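PDB 1LUR: aldose 1-epimerase from Caenorhabditis elegans, which probably catalyses the interconversion of the alpha and beta anomers of aldose sugars, as expected of a homologue of the GalM mutarotases. Local coordinates for residues S12-I17 with T24-P29; F30-A35 with R110-V115; P119-F124 with T144-D149. One frame throughout, in Å; residues are numbered along the deposited sequence.

Contact 1 (S12-I17 with T24-P29); sequences SGFIEI and TATLLP
F14 slants across T26 and L28: its CB lies 3.6 Å from T26 CG2, while CD1 of the ring is 3.9 Å from L28 CD1. T26 can serve two neighbours because its branches diverge. The methyl, anti to the backbone N, is turned to F14, and OG1, beside that N (chi1 -57°), rests 3.2 Å from E16 CG. E16 and T26 run side by side in the same direction as a non-hydrogen-bonded pair, a good place for a long chain whose carboxylate can stay at the surface while its methylenes pack. The opposite face of the ribbon is apolar. Here I17 has CG1 placed between its backbone N and carbonyl carbon (chi1 62°), which sets this atom 3.6 Å from A25 CB; the small methyl of A25 leaves room for the branched chain. L27 meets I17 nearly at right angles, its CD2 4.0 Å from I17 CG1. Towards the end of the pair, I15 CD1 reaches CG of P29, whose ring replaces an N-H that could continue the ladder.

Four backbone bonds hold the two strands in register: I15 and L27 exchange two, with I15 N to L27 O at 2.7 Å, and I17 and A25 exchange two more, with A25 N to I17 O at 2.9 Å. L27 and I17 look towards Y145, V122 and V147 of the large sheet, whereas F14 and L28 pack on I56 of helix 56-61. The arrangement is an antiparallel beta hairpin, with 15-18 as an edge strand of the small sheet that lies against the large one in the beta-sandwich fold of the galactose mutarotases.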
ATOM      1  N   SER A  12      -3.411  15.303 -17.253  1.00 64.60           N
ATOM      2  CA  SER A  12      -2.156  14.566 -17.114  1.00 63.64           C
ATOM      3  C   SER A  12      -2.191  13.367 -18.060  1.00 62.28           C
ATOM      4  O   SER A  12      -2.739  13.454 -19.163  1.00 63.02           O
ATOM      5  CB  SER A  12      -1.974  14.071 -15.676  1.00 63.87           C
ATOM      6  OG  SER A  12      -2.837  12.980 -15.402  1.00 64.48           O
ATOM      7  N   GLY A  13      -1.615  12.250 -17.627  1.00 59.42           N
ATOM      8  CA  GLY A  13      -1.606  11.066 -18.466  1.00 55.29           C
ATOM      9  C   GLY A  13      -0.818   9.901 -17.898  1.00 52.66           C
ATOM     10  O   GLY A  13       0.143  10.088 -17.151  1.00 52.36           O
ATOM     11  N   PHE A  14      -1.234   8.691 -18.255  1.00 49.76           N
ATOM     12  CA  PHE A  14      -0.566   7.487 -17.784  1.00 46.80           C
ATOM     13  C   PHE A  14       0.887   7.499 -18.234  1.00 44.95           C
ATOM     14  O   PHE A  14       1.202   7.940 -19.337  1.00 44.23           O
ATOM     15  CB  PHE A  14      -1.256   6.241 -18.339  1.00 46.79           C
ATOM     16  CG  PHE A  14      -2.601   5.963 -17.728  1.00 47.73           C
ATOM     17  CD1 PHE A  14      -2.714   5.640 -16.378  1.00 47.22           C
ATOM     18  CD2 PHE A  14      -3.757   6.010 -18.504  1.00 47.13           C
ATOM     19  CE1 PHE A  14      -3.959   5.367 -15.809  1.00 48.40           C
ATOM     20  CE2 PHE A  14      -5.008   5.740 -17.946  1.00 47.77           C
ATOM     21  CZ  PHE A  14      -5.110   5.418 -16.594  1.00 48.00           C
ATOM     22  N   ILE A  15       1.771   7.025 -17.367  1.00 42.54           N
ATOM     23  CA  ILE A  15       3.190   6.974 -17.676  1.00 41.05           C
ATOM     24  C   ILE A  15       3.597   5.510 -17.600  1.00 41.31           C
ATOM     25  O   ILE A  15       3.306   4.828 -16.618  1.00 41.04           O
ATOM     26  CB  ILE A  15       4.018   7.779 -16.663  1.00 40.81           C
ATOM     27  CG1 ILE A  15       3.537   9.231 -16.638  1.00 41.50           C
ATOM     28  CG2 ILE A  15       5.494   7.708 -17.025  1.00 41.06           C
ATOM     29  CD1 ILE A  15       4.274  10.112 -15.638  1.00 39.56           C
ATOM     30  N   GLU A  16       4.262   5.022 -18.639  1.00 40.58           N
ATOM     31  CA  GLU A  16       4.688   3.633 -18.662  1.00 40.60           C
ATOM     32  C   GLU A  16       6.190   3.428 -18.540  1.00 39.58           C
ATOM     33  O   GLU A  16       6.985   4.208 -19.071  1.00 39.59           O
ATOM     34  CB  GLU A  16       4.197   2.953 -19.944  1.00 43.40           C
ATOM     35  CG  GLU A  16       2.780   2.406 -19.866  1.00 47.74           C
ATOM     36  CD  GLU A  16       2.347   1.723 -21.154  1.00 51.66           C
ATOM     37  OE1 GLU A  16       3.103   0.866 -21.669  1.00 52.01           O
ATOM     38  OE2 GLU A  16       1.243   2.034 -21.648  1.00 53.35           O
ATOM     39  N   ILE A  17       6.564   2.377 -17.818  1.00 36.26           N
ATOM     40  CA  ILE A  17       7.964   2.027 -17.611  1.00 35.69           C
ATOM     41  C   ILE A  17       8.021   0.521 -17.791  1.00 35.15           C
ATOM     42  O   ILE A  17       7.015  -0.167 -17.600  1.00 33.81           O
ATOM     43  CB  ILE A  17       8.481   2.391 -16.202  1.00 35.69           C
ATOM     44  CG1 ILE A  17       7.705   1.630 -15.129  1.00 35.02           C
ATOM     45  CG2 ILE A  17       8.379   3.888 -15.988  1.00 34.38           C
ATOM     46  CD1 ILE A  17       8.280   1.812 -13.738  1.00 35.90           C
ATOM     47  N   THR A  24       5.955  -4.678 -17.216  1.00 33.27           N
ATOM     48  CA  THR A  24       5.584  -3.300 -17.491  1.00 34.91           C
ATOM     49  C   THR A  24       4.742  -2.736 -16.347  1.00 34.58           C
ATOM     50  O   THR A  24       3.935  -3.440 -15.744  1.00 35.50           O
ATOM     51  CB  THR A  24       4.782  -3.191 -18.818  1.00 35.81           C
ATOM     52  OG1 THR A  24       5.554  -3.749 -19.889  1.00 37.11           O
ATOM     53  CG2 THR A  24       4.478  -1.736 -19.151  1.00 36.75           C
ATOM     54  N   ALA A  25       4.952  -1.462 -16.049  1.00 33.70           N
ATOM     55  CA  ALA A  25       4.217  -0.794 -14.985  1.00 34.03           C
ATOM     56  C   ALA A  25       3.707   0.537 -15.513  1.00 33.60           C
ATOM     57  O   ALA A  25       4.432   1.263 -16.189  1.00 34.30           O
ATOM     58  CB  ALA A  25       5.123  -0.561 -13.784  1.00 33.12           C
ATOM     59  N   THR A  26       2.452   0.847 -15.219  1.00 33.93           N
ATOM     60  CA  THR A  26       1.873   2.099 -15.671  1.00 34.46           C
ATOM     61  C   THR A  26       1.529   2.936 -14.443  1.00 34.29           C
ATOM     62  O   THR A  26       0.788   2.492 -13.570  1.00 34.64           O
ATOM     63  CB  THR A  26       0.608   1.861 -16.502  1.00 35.56           C
ATOM     64  OG1 THR A  26       0.924   1.010 -17.613  1.00 34.95           O
ATOM     65  CG2 THR A  26       0.069   3.180 -17.028  1.00 36.37           C
ATOM     66  N   LEU A  27       2.081   4.143 -14.384  1.00 34.24           N
ATOM     67  CA  LEU A  27       1.840   5.044 -13.266  1.00 34.03           C
ATOM     68  C   LEU A  27       0.986   6.245 -13.666  1.00 34.94           C
ATOM     69  O   LEU A  27       0.844   6.558 -14.849  1.00 35.78           O
ATOM     70  CB  LEU A  27       3.169   5.538 -12.697  1.00 33.23           C
ATOM     71  CG  LEU A  27       4.176   4.477 -12.245  1.00 33.14           C
ATOM     72  CD1 LEU A  27       3.477   3.478 -11.331  1.00 31.80           C
ATOM     73  CD2 LEU A  27       4.770   3.761 -13.456  1.00 33.69           C
ATOM     74  N   LEU A  28       0.432   6.917 -12.662  1.00 33.74           N
ATOM     75  CA  LEU A  28      -0.411   8.086 -12.876  1.00 34.52           C
ATOM     76  C   LEU A  28       0.001   9.160 -11.872  1.00 34.80           C
ATOM     77  O   LEU A  28       0.044   8.910 -10.667  1.00 34.59           O
ATOM     78  CB  LEU A  28      -1.882   7.710 -12.672  1.00 34.76           C
ATOM     79  CG  LEU A  28      -2.964   8.735 -13.021  1.00 36.34           C
ATOM     80  CD1 LEU A  28      -2.932   9.038 -14.520  1.00 36.88           C
ATOM     81  CD2 LEU A  28      -4.325   8.174 -12.628  1.00 36.92           C
ATOM     82  N   PRO A  29       0.323  10.367 -12.362  1.00 35.81           N
ATOM     83  CA  PRO A  29       0.734  11.480 -11.501  1.00 35.89           C
ATOM     84  C   PRO A  29      -0.254  11.718 -10.367  1.00 35.02           C
ATOM     85  O   PRO A  29       0.137  12.064  -9.248  1.00 34.06           O
ATOM     86  CB  PRO A  29       0.793  12.657 -12.468  1.00 35.93           C
ATOM     87  CG  PRO A  29       1.200  12.008 -13.753  1.00 36.37           C
ATOM     88  CD  PRO A  29       0.329  10.775 -13.779  1.00 36.72           C
TER

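Contact 2 (F30-A35 with R110-V115)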
ATOM      1  N   PHE A  30      -1.539  11.532 -10.658  1.00 34.16           N
ATOM      2  CA  PHE A  30      -2.567  11.730  -9.647  1.00 33.09           C
ATOM      3  C   PHE A  30      -2.446  10.659  -8.578  1.00 31.64           C
ATOM      4  O   PHE A  30      -2.620   9.468  -8.846  1.00 30.39           O
ATOM      5  CB  PHE A  30      -3.959  11.676 -10.270  1.00 35.45           C
ATOM      6  CG  PHE A  30      -5.064  11.885  -9.280  1.00 36.78           C
ATOM      7  CD1 PHE A  30      -5.248  13.125  -8.676  1.00 37.77           C
ATOM      8  CD2 PHE A  30      -5.903  10.836  -8.929  1.00 37.80           C
ATOM      9  CE1 PHE A  30      -6.255  13.316  -7.733  1.00 39.32           C
ATOM     10  CE2 PHE A  30      -6.914  11.015  -7.986  1.00 38.53           C
ATOM     11  CZ  PHE A  30      -7.089  12.258  -7.387  1.00 39.02           C
ATOM     12  N   GLY A  31      -2.142  11.096  -7.361  1.00 30.80           N
ATOM     13  CA  GLY A  31      -1.998  10.171  -6.255  1.00 29.78           C
ATOM     14  C   GLY A  31      -0.778   9.277  -6.399  1.00 29.25           C
ATOM     15  O   GLY A  31      -0.663   8.285  -5.679  1.00 29.45           O
ATOM     16  N   ALA A  32       0.133   9.630  -7.309  1.00 28.75           N
ATOM     17  CA  ALA A  32       1.350   8.839  -7.540  1.00 27.90           C
ATOM     18  C   ALA A  32       0.926   7.376  -7.501  1.00 28.41           C
ATOM     19  O   ALA A  32       1.505   6.555  -6.783  1.00 27.12           O
ATOM     20  CB  ALA A  32       2.379   9.127  -6.451  1.00 27.65           C
ATOM     21  N   THR A  33      -0.092   7.078  -8.299  1.00 27.04           N
ATOM     22  CA  THR A  33      -0.691   5.755  -8.424  1.00 29.43           C
ATOM     23  C   THR A  33      -0.106   4.707  -9.366  1.00 29.05           C
ATOM     24  O   THR A  33       0.336   5.015 -10.470  1.00 29.70           O
ATOM     25  CB  THR A  33      -2.178   5.906  -8.825  1.00 30.30           C
ATOM     26  OG1 THR A  33      -2.838   6.775  -7.899  1.00 29.77           O
ATOM     27  CG2 THR A  33      -2.874   4.550  -8.845  1.00 30.84           C
ATOM     28  N   LEU A  34      -0.140   3.455  -8.914  1.00 31.20           N
ATOM     29  CA  LEU A  34       0.353   2.330  -9.696  1.00 31.27           C
ATOM     30  C   LEU A  34      -0.929   1.898 -10.401  1.00 32.04           C
ATOM     31  O   LEU A  34      -1.763   1.203  -9.818  1.00 31.69           O
ATOM     32  CB  LEU A  34       0.856   1.202  -8.794  1.00 29.94           C
ATOM     33  CG  LEU A  34       1.232  -0.102  -9.512  1.00 30.63           C
ATOM     34  CD1 LEU A  34       2.245   0.184 -10.621  1.00 29.85           C
ATOM     35  CD2 LEU A  34       1.801  -1.100  -8.503  1.00 28.76           C
ATOM     36  N   ALA A  35      -1.090   2.338 -11.647  1.00 34.35           N
ATOM     37  CA  ALA A  35      -2.272   2.018 -12.447  1.00 35.02           C
ATOM     38  C   ALA A  35      -2.346   0.583 -12.967  1.00 36.17           C
ATOM     39  O   ALA A  35      -3.386  -0.069 -12.857  1.00 36.82           O
ATOM     40  CB  ALA A  35      -2.374   2.989 -13.615  1.00 35.64           C
ATOM     41  N   ARG A 110      -4.100  13.876  -4.439  1.00 33.03           N
ATOM     42  CA  ARG A 110      -3.485  15.060  -5.017  1.00 34.23           C
ATOM     43  C   ARG A 110      -2.654  14.763  -6.258  1.00 34.32           C
ATOM     44  O   ARG A 110      -2.200  13.642  -6.461  1.00 34.93           O
ATOM     45  CB  ARG A 110      -2.643  15.761  -3.956  1.00 34.71           C
ATOM     46  CG  ARG A 110      -3.482  16.201  -2.759  1.00 35.45           C
ATOM     47  CD  ARG A 110      -2.640  16.915  -1.748  1.00 33.41           C
ATOM     48  NE  ARG A 110      -1.982  18.066  -2.351  1.00 35.49           N
ATOM     49  CZ  ARG A 110      -1.007  18.752  -1.772  1.00 34.33           C
ATOM     50  NH1 ARG A 110      -0.577  18.402  -0.565  1.00 34.62           N
ATOM     51  NH2 ARG A 110      -0.455  19.781  -2.403  1.00 35.68           N
ATOM     52  N   LYS A 111      -2.481  15.781  -7.094  1.00 34.76           N
ATOM     53  CA  LYS A 111      -1.715  15.655  -8.322  1.00 34.13           C
ATOM     54  C   LYS A 111      -0.235  15.888  -8.035  1.00 32.49           C
ATOM     55  O   LYS A 111       0.180  16.999  -7.702  1.00 31.13           O
ATOM     56  CB  LYS A 111      -2.217  16.672  -9.353  1.00 38.92           C
ATOM     57  CG  LYS A 111      -3.736  16.674  -9.530  1.00 41.78           C
ATOM     58  CD  LYS A 111      -4.175  17.599 -10.665  1.00 46.29           C
ATOM     59  CE  LYS A 111      -3.845  16.994 -12.019  1.00 46.85           C
ATOM     60  NZ  LYS A 111      -4.556  15.694 -12.200  1.00 48.23           N
ATOM     61  N   TRP A 112       0.557  14.826  -8.157  1.00 29.97           N
ATOM     62  CA  TRP A 112       1.992  14.912  -7.911  1.00 27.70           C
ATOM     63  C   TRP A 112       2.726  15.399  -9.158  1.00 30.21           C
ATOM     64  O   TRP A 112       2.256  15.202 -10.275  1.00 30.22           O
ATOM     65  CB  TRP A 112       2.550  13.539  -7.546  1.00 27.29           C
ATOM     66  CG  TRP A 112       2.037  12.960  -6.274  1.00 24.38           C
ATOM     67  CD1 TRP A 112       0.732  12.748  -5.927  1.00 24.57           C
ATOM     68  CD2 TRP A 112       2.829  12.444  -5.202  1.00 22.96           C
ATOM     69  NE1 TRP A 112       0.665  12.122  -4.697  1.00 22.35           N
ATOM     70  CE2 TRP A 112       1.940  11.923  -4.235  1.00 23.05           C
ATOM     71  CE3 TRP A 112       4.206  12.365  -4.966  1.00 21.36           C
ATOM     72  CZ2 TRP A 112       2.386  11.331  -3.051  1.00 23.93           C
ATOM     73  CZ3 TRP A 112       4.650  11.774  -3.785  1.00 24.58           C
ATOM     74  CH2 TRP A 112       3.740  11.265  -2.846  1.00 23.57           C
ATOM     75  N   GLU A 113       3.885  16.017  -8.953  1.00 30.92           N
ATOM     76  CA  GLU A 113       4.696  16.526 -10.057  1.00 34.41           C
ATOM     77  C   GLU A 113       5.613  15.409 -10.550  1.00 33.83           C
ATOM     78  O   GLU A 113       6.045  14.566  -9.767  1.00 32.27           O
ATOM     79  CB  GLU A 113       5.570  17.693  -9.586  1.00 37.39           C
ATOM     80  CG  GLU A 113       4.805  18.946  -9.201  1.00 45.28           C
ATOM     81  CD  GLU A 113       4.318  19.715 -10.410  1.00 49.41           C
ATOM     82  OE1 GLU A 113       5.172  20.207 -11.178  1.00 52.65           O
ATOM     83  OE2 GLU A 113       3.087  19.827 -10.598  1.00 52.13           O
ATOM     84  N   VAL A 114       5.889  15.391 -11.847  1.00 32.68           N
ATOM     85  CA  VAL A 114       6.762  14.375 -12.408  1.00 32.78           C
ATOM     86  C   VAL A 114       8.137  15.022 -12.400  1.00 32.31           C
ATOM     87  O   VAL A 114       8.381  15.966 -13.148  1.00 32.91           O
ATOM     88  CB  VAL A 114       6.379  14.026 -13.851  1.00 34.12           C
ATOM     89  CG1 VAL A 114       7.444  13.130 -14.461  1.00 33.35           C
ATOM     90  CG2 VAL A 114       5.029  13.335 -13.877  1.00 34.49           C
ATOM     91  N   VAL A 115       9.026  14.537 -11.544  1.00 29.54           N
ATOM     92  CA  VAL A 115      10.364  15.108 -11.470  1.00 29.74           C
ATOM     93  C   VAL A 115      11.411  14.331 -12.254  1.00 29.91           C
ATOM     94  O   VAL A 115      12.515  14.825 -12.478  1.00 31.22           O
ATOM     95  CB  VAL A 115      10.833  15.248 -10.012  1.00 30.89           C
ATOM     96  CG1 VAL A 115      10.070  16.374  -9.333  1.00 32.00           C
ATOM     97  CG2 VAL A 115      10.620  13.940  -9.265  1.00 32.11           C
TER
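A32 O is gripped by two hydroxyls, Y145 OH and T69 OG1, and this grip steadies the residue whose methyl rests on the indole of W112. CB of A32 stands 3.6 Å from the centroid of the five-membered ring of W112, only 13° off the ring normal, a CH-pi contact made squarely over the face. A methyl is short enough to let the backbone follow it in: A32 N comes within 3.5 Å of W112 CD1 over the same ring. The indole is turned to its task by CG lying beside the backbone N (chi1 -64°), and its NE1 is satisfied by L107 O. R110 O lies at the edge of the indole, in its plane.

That oxygen also accepts the one hydrogen bond across the segments, from G31 N at 2.7 Å, with an N-H...O angle of 159°. The bond fastens the turn between strands 24-28 and 33-40 of the small sheet to the chain leading into 113-118, the edge strand of the large sheet, so it joins the two layers of the mutarotase beta-sandwich. Glycine suits the turn, since G31 has a positive phi and its bare CA leaves room for T33 OG1. This hydroxyl bends back to F30 O at 2.9 Å, in the carbonyl plane, closing the turn from within. With CG anti to the backbone N, the F30 ring is carried up to R110 and K111. The ring passes CD1 within 3.8 Å of R110 O and meets K111 CG at its edge, 4.0 Å from CD1. K111 offers its aliphatic part here, while its amine makes a long, weak ion pair with E60.

Contact 3 (P119-F124 with T144-D149)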
ATOM      1  N   PRO A 119      12.823   5.310 -19.374  1.00 33.86           N
ATOM      2  CA  PRO A 119      12.224   4.062 -19.845  1.00 35.19           C
ATOM      3  C   PRO A 119      11.836   3.042 -18.774  1.00 35.03           C
ATOM      4  O   PRO A 119      10.836   2.343 -18.923  1.00 35.35           O
ATOM      5  CB  PRO A 119      13.286   3.514 -20.790  1.00 35.12           C
ATOM      6  CG  PRO A 119      13.857   4.762 -21.383  1.00 34.97           C
ATOM      7  CD  PRO A 119      14.026   5.638 -20.163  1.00 34.81           C
ATOM      8  N   GLU A 120      12.615   2.953 -17.699  1.00 35.71           N
ATOM      9  CA  GLU A 120      12.306   1.992 -16.643  1.00 36.21           C
ATOM     10  C   GLU A 120      12.059   2.584 -15.260  1.00 34.65           C
ATOM     11  O   GLU A 120      11.970   1.844 -14.274  1.00 32.97           O
ATOM     12  CB  GLU A 120      13.431   0.957 -16.547  1.00 40.88           C
ATOM     13  CG  GLU A 120      14.703   1.477 -15.899  1.00 45.63           C
ATOM     14  CD  GLU A 120      15.236   2.729 -16.570  1.00 51.11           C
ATOM     15  OE1 GLU A 120      15.632   2.654 -17.753  1.00 53.33           O
ATOM     16  OE2 GLU A 120      15.254   3.793 -15.913  1.00 53.25           O
ATOM     17  N   SER A 121      11.933   3.904 -15.176  1.00 31.98           N
ATOM     18  CA  SER A 121      11.698   4.537 -13.879  1.00 31.18           C
ATOM     19  C   SER A 121      10.969   5.873 -13.995  1.00 30.63           C
ATOM     20  O   SER A 121      11.012   6.531 -15.033  1.00 30.02           O
ATOM     21  CB  SER A 121      13.043   4.743 -13.170  1.00 30.29           C
ATOM     22  OG  SER A 121      12.893   5.357 -11.906  1.00 31.75           O
ATOM     23  N   VAL A 122      10.297   6.263 -12.915  1.00 28.99           N
ATOM     24  CA  VAL A 122       9.559   7.518 -12.869  1.00 27.22           C
ATOM     25  C   VAL A 122       9.487   7.974 -11.415  1.00 27.93           C
ATOM     26  O   VAL A 122       9.259   7.163 -10.516  1.00 25.88           O
ATOM     27  CB  VAL A 122       8.116   7.369 -13.435  1.00 28.17           C
ATOM     28  CG1 VAL A 122       7.335   6.347 -12.617  1.00 28.76           C
ATOM     29  CG2 VAL A 122       7.405   8.717 -13.415  1.00 30.16           C
ATOM     30  N   SER A 123       9.710   9.263 -11.184  1.00 26.97           N
ATOM     31  CA  SER A 123       9.661   9.802  -9.833  1.00 27.34           C
ATOM     32  C   SER A 123       8.629  10.914  -9.761  1.00 29.60           C
ATOM     33  O   SER A 123       8.495  11.711 -10.689  1.00 28.80           O
ATOM     34  CB  SER A 123      11.025  10.341  -9.408  1.00 25.99           C
ATOM     35  OG  SER A 123      12.008   9.318  -9.393  1.00 27.91           O
ATOM     36  N   PHE A 124       7.890  10.949  -8.653  1.00 30.59           N
ATOM     37  CA  PHE A 124       6.857  11.953  -8.428  1.00 30.38           C
ATOM     38  C   PHE A 124       7.195  12.705  -7.154  1.00 30.35           C
ATOM     39  O   PHE A 124       7.814  12.153  -6.248  1.00 27.80           O
ATOM     40  CB  PHE A 124       5.485  11.305  -8.230  1.00 28.93           C
ATOM     41  CG  PHE A 124       5.025  10.468  -9.384  1.00 30.35           C
ATOM     42  CD1 PHE A 124       5.031   9.082  -9.299  1.00 28.63           C
ATOM     43  CD2 PHE A 124       4.553  11.066 -10.551  1.00 31.82           C
ATOM     44  CE1 PHE A 124       4.572   8.298 -10.357  1.00 30.58           C
ATOM     45  CE2 PHE A 124       4.093  10.294 -11.615  1.00 31.13           C
ATOM     46  CZ  PHE A 124       4.102   8.905 -11.516  1.00 30.36           C
ATOM     47  N   THR A 144       9.370   7.050  -6.033  1.00 27.26           N
ATOM     48  CA  THR A 144       9.897   6.533  -7.289  1.00 25.90           C
ATOM     49  C   THR A 144       9.501   5.089  -7.539  1.00 25.91           C
ATOM     50  O   THR A 144       9.475   4.272  -6.617  1.00 26.51           O
ATOM     51  CB  THR A 144      11.447   6.610  -7.322  1.00 24.55           C
ATOM     52  OG1 THR A 144      11.872   7.961  -7.103  1.00 24.15           O
ATOM     53  CG2 THR A 144      11.979   6.128  -8.684  1.00 25.98           C
ATOM     54  N   TYR A 145       9.159   4.797  -8.791  1.00 25.08           N
ATOM     55  CA  TYR A 145       8.776   3.458  -9.200  1.00 26.41           C
ATOM     56  C   TYR A 145       9.840   3.084 -10.223  1.00 28.50           C
ATOM     57  O   TYR A 145      10.086   3.842 -11.167  1.00 29.43           O
ATOM     58  CB  TYR A 145       7.414   3.429  -9.883  1.00 26.28           C
ATOM     59  CG  TYR A 145       6.232   3.624  -8.972  1.00 27.09           C
ATOM     60  CD1 TYR A 145       5.692   4.895  -8.763  1.00 27.12           C
ATOM     61  CD2 TYR A 145       5.601   2.531  -8.378  1.00 26.91           C
ATOM     62  CE1 TYR A 145       4.543   5.072  -7.996  1.00 26.94           C
ATOM     63  CE2 TYR A 145       4.448   2.698  -7.604  1.00 26.85           C
ATOM     64  CZ  TYR A 145       3.923   3.974  -7.424  1.00 28.54           C
ATOM     65  OH  TYR A 145       2.764   4.144  -6.703  1.00 27.75           O
ATOM     66  N   THR A 146      10.469   1.931 -10.034  1.00 27.88           N
ATOM     67  CA  THR A 146      11.504   1.477 -10.949  1.00 27.85           C
ATOM     68  C   THR A 146      11.385  -0.020 -11.199  1.00 27.65           C
ATOM     69  O   THR A 146      11.078  -0.787 -10.289  1.00 26.28           O
ATOM     70  CB  THR A 146      12.905   1.760 -10.360  1.00 27.86           C
ATOM     71  OG1 THR A 146      13.056   3.168 -10.129  1.00 26.79           O
ATOM     72  CG2 THR A 146      14.005   1.272 -11.311  1.00 28.70           C
ATOM     73  N   VAL A 147      11.592  -0.431 -12.443  1.00 27.37           N
ATOM     74  CA  VAL A 147      11.521  -1.845 -12.793  1.00 29.00           C
ATOM     75  C   VAL A 147      12.931  -2.194 -13.258  1.00 30.06           C
ATOM     76  O   VAL A 147      13.602  -1.359 -13.864  1.00 30.65           O
ATOM     77  CB  VAL A 147      10.529  -2.114 -13.938  1.00 29.15           C
ATOM     78  CG1 VAL A 147       9.102  -1.986 -13.433  1.00 27.78           C
ATOM     79  CG2 VAL A 147      10.785  -1.143 -15.089  1.00 29.77           C
ATOM     80  N   ASN A 148      13.388  -3.408 -12.966  1.00 30.17           N
ATOM     81  CA  ASN A 148      14.735  -3.802 -13.380  1.00 31.75           C
ATOM     82  C   ASN A 148      14.786  -5.164 -14.063  1.00 33.26           C
ATOM     83  O   ASN A 148      13.763  -5.821 -14.233  1.00 32.55           O
ATOM     84  CB  ASN A 148      15.684  -3.807 -12.180  1.00 29.95           C
ATOM     85  CG  ASN A 148      15.225  -4.733 -11.071  1.00 29.03           C
ATOM     86  OD1 ASN A 148      14.714  -5.825 -11.321  1.00 25.52           O
ATOM     87  ND2 ASN A 148      15.430  -4.308  -9.831  1.00 31.30           N
ATOM     88  N   ASP A 149      15.997  -5.573 -14.444  1.00 35.13           N
ATOM     89  CA  ASP A 149      16.230  -6.850 -15.118  1.00 37.39           C
ATOM     90  C   ASP A 149      16.005  -8.073 -14.242  1.00 37.22           C
ATOM     91  O   ASP A 149      16.031  -9.201 -14.727  1.00 37.46           O
ATOM     92  CB  ASP A 149      17.653  -6.891 -15.695  1.00 39.87           C
ATOM     93  CG  ASP A 149      18.713  -6.536 -14.667  1.00 42.99           C
ATOM     94  OD1 ASP A 149      18.741  -7.162 -13.585  1.00 45.65           O
ATOM     95  OD2 ASP A 149      19.522  -5.626 -14.941  1.00 47.62           O
TER
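The rings of F124 and Y145 meet at a steep angle, with Y145 CD1 lying in the plane of the phenyl ring at its edge, 3.9 Å from F124 CE1. Seen from the tyrosine the approach is oblique, so the pair is a packed corner of two rings and no regular stack. One face of the tyrosine ring carries L27 CD1, from strand 24-28 of the smaller sheet, and P29, in the turn after it, packs obliquely by CE2 of the phenyl ring. Strands 121-129 and 138-147, here over 121-124 and 144-147, are antiparallel neighbours in the large sheet of the beta-sandwich, and these aromatics, with V122, look into the space between the layers. Large apolar groups fit such an interior. V122 and Y145 point the same way side by side, with V122 CG1 4.0 Å from Y145 CB.

V122 and Y145 form the hydrogen-bonded pair: Y145 N gives to V122 O at 2.9 Å, and V122 N returns a bond to Y145 O. At one end V147 N donates to E120 O, nearly along the C=O axis, and CB of E120 lies against the valine, 3.7 Å from V147 CG2.

The opposite face carries S121, S123, T144 and T146, whose hydroxyls pair with one another. Each serine stands across a non-hydrogen-bonded pair from a threonine. S121 OG, thrown anti to its own N (chi1 180°), reaches T146 OG1 at 2.8 Å. S123 takes another rotation, OG beside its N (chi1 -62°), and meets T144 OG1 at 2.7 Å. In both pairs either hydroxyl could be the donor. Between the two serines sits the methyl of T144, with CG2 3.3 Å from S123 OG and 3.4 Å from S121 OG.

How the contacts relate
The three contacts lie on the same side of the chain's centre and span the layers of one sandwich. Contact 1 runs directly into contact 2: L28 N probably bonds to T33 O (2.9 Å), continuing the small sheet, while P29 O and W112 N, 3.0 Å apart, tie its end to the large sheet's edge segment. Contact 2 meets contact 3 through V115 N and S123 O (3.0 Å), which join neighbouring strands, and through A32 O and Y145 OH (2.7 Å), a polar link between layers. Contacts 1 and 3, centres about 10 Å apart, meet by packing, with L27 CD1 3.6 Å from Y145 CG and I17 CG2 3.6 Å from S121 N.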